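Local coordinates for protein putative aminotransferase (Actinomadura melliaura, PDB 4ZWV) that probably acts as a pyridoxal 5'-phosphate-dependent sugar aminotransferase in the biosynthesis of the aminopentose of the indolocarbazole AT2433, at residues R361-V364 with V365-R369. Numbering follows the deposited sequence.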
loop_
_atom_site.group_PDB
_atom_site.type_symbol
_atom_site.label_atom_id
_atom_site.label_comp_id
_atom_site.label_asym_id
_atom_site.label_seq_id
_atom_site.Cartn_x
_atom_site.Cartn_y
_atom_site.Cartn_z
ATOM N N ARG A 361 -2.865 -25.092 26.658
ATOM C CA ARG A 361 -1.926 -25.963 25.936
ATOM C C ARG A 361 -2.010 -27.400 26.424
ATOM O O ARG A 361 -1.776 -28.330 25.650
ATOM C CB ARG A 361 -0.483 -25.452 26.031
ATOM C CG ARG A 361 0.123 -25.454 27.411
ATOM C CD ARG A 361 1.536 -24.900 27.355
ATOM N NE ARG A 361 2.251 -25.152 28.602
ATOM C CZ ARG A 361 3.415 -24.602 28.923
ATOM N NH1 ARG A 361 4.009 -23.755 28.090
ATOM N NH2 ARG A 361 3.985 -24.897 30.087
ATOM N N GLU A 362 -2.355 -27.583 27.698
ATOM C CA GLU A 362 -2.576 -28.918 28.239
ATOM C C GLU A 362 -3.808 -29.531 27.584
ATOM O O GLU A 362 -3.847 -30.730 27.308
ATOM C CB GLU A 362 -2.741 -28.857 29.757
ATOM C CG GLU A 362 -1.437 -28.630 30.497
ATOM C CD GLU A 362 -1.641 -28.249 31.950
ATOM O OE1 GLU A 362 -2.777 -28.388 32.454
ATOM O OE2 GLU A 362 -0.662 -27.809 32.589
ATOM N N HIS A 363 -4.796 -28.685 27.297
ATOM C CA HIS A 363 -6.008 -29.128 26.622
ATOM C C HIS A 363 -5.712 -29.567 25.182
ATOM O O HIS A 363 -6.244 -30.579 24.717
ATOM C CB HIS A 363 -7.064 -28.010 26.650
ATOM C CG HIS A 363 -8.305 -28.321 25.873
ATOM N ND1 HIS A 363 -9.120 -29.393 26.167
ATOM C CD2 HIS A 363 -8.883 -27.685 24.827
ATOM C CE1 HIS A 363 -10.136 -29.414 25.322
ATOM N NE2 HIS A 363 -10.019 -28.385 24.502
ATOM N N VAL A 364 -4.850 -28.822 24.493
ATOM C CA VAL A 364 -4.447 -29.172 23.133
ATOM C C VAL A 364 -3.759 -30.540 23.129
ATOM O O VAL A 364 -4.120 -31.427 22.350
ATOM C CB VAL A 364 -3.513 -28.106 22.530
ATOM C CG1 VAL A 364 -2.918 -28.582 21.205
ATOM C CG2 VAL A 364 -4.263 -26.781 22.352
ATOM N N VAL A 365 -2.792 -30.715 24.023
ATOM C CA VAL A 365 -2.049 -31.968 24.110
ATOM C C VAL A 365 -2.940 -33.143 24.494
ATOM O O VAL A 365 -2.864 -34.203 23.877
ATOM C CB VAL A 365 -0.886 -31.854 25.117
ATOM C CG1 VAL A 365 -0.337 -33.234 25.480
ATOM C CG2 VAL A 365 0.205 -30.963 24.539
ATOM N N ALA A 366 -3.798 -32.951 25.495
ATOM C CA ALA A 366 -4.678 -34.023 25.952
ATOM C C ALA A 366 -5.650 -34.448 24.855
ATOM O O ALA A 366 -5.945 -35.637 24.693
ATOM C CB ALA A 366 -5.441 -33.589 27.193
ATOM N N THR A 367 -6.140 -33.470 24.100
ATOM C CA THR A 367 -7.069 -33.744 23.015
ATOM C C THR A 367 -6.390 -34.571 21.925
ATOM O O THR A 367 -6.914 -35.601 21.507
ATOM C CB THR A 367 -7.638 -32.439 22.422
ATOM O OG1 THR A 367 -8.398 -31.758 23.429
ATOM C CG2 THR A 367 -8.542 -32.738 21.238
ATOM N N ILE A 368 -5.218 -34.129 21.483
ATOM C CA ILE A 368 -4.469 -34.859 20.467
ATOM C C ILE A 368 -4.103 -36.272 20.929
ATOM O O ILE A 368 -4.279 -37.243 20.186
ATOM C CB ILE A 368 -3.188 -34.095 20.072
ATOM C CG1 ILE A 368 -3.549 -32.796 19.346
ATOM C CG2 ILE A 368 -2.295 -34.944 19.176
ATOM C CD1 ILE A 368 -2.359 -31.904 19.072
ATOM N N ARG A 369 -3.638 -36.405 22.168
ATOM C CA ARG A 369 -3.182 -37.711 22.641
ATOM C C ARG A 369 -4.327 -38.702 22.871
ATOM O O ARG A 369 -4.086 -39.900 23.010
ATOM C CB ARG A 369 -2.350 -37.561 23.925
ATOM C CG ARG A 369 -1.003 -36.880 23.687
ATOM C CD ARG A 369 -0.048 -37.027 24.867
ATOM N NE ARG A 369 0.537 -38.366 24.910
ATOM C CZ ARG A 369 1.715 -38.695 24.385
ATOM N NH1 ARG A 369 2.466 -37.778 23.788
ATOM N NH2 ARG A 369 2.156 -39.946 24.475
#
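His363 and Thr367 sit one turn apart on the C-terminal alpha-helix 358-369. Val365 N gives its hydrogen to Arg361 O, and Ala366 N to Glu362 O at 2.9 Å. Ile368 N bonds to Val364 O in an almost straight N-H...O line (172°). His363 O takes two donors, Thr367 N at 3.0 Å and Thr367 OG1 at 2.8 Å, which arrive from opposite faces of the carbonyl plane. The Thr367 hydroxyl thus spends its hydrogen inside the helix. Its torsion sets this up: OG1 lies beside the backbone N (chi1 -63°) and leans back toward the preceding turn. A valine here would probably leave His363 O with the backbone bond alone and put a methyl near the imidazole. His363 NE2 is hydrogen-bonded to Ala313 O. Arg361 NH1 forms a salt bridge with Glu265 OE2 and a hydrogen bond with Asn266 OD1, both on helix 243-273. That helix also packs on Val364 and Val365, while helix 303-312 packs on Thr367 and Ile368. Val364 CG1 lies 4.0 Å from Ile368 CD1, the two side chains running alongside. Thr367 OG1 also stands 3.4 Å above the His363 ring plane, away from the ring centre, with CE1 its nearest ring atom.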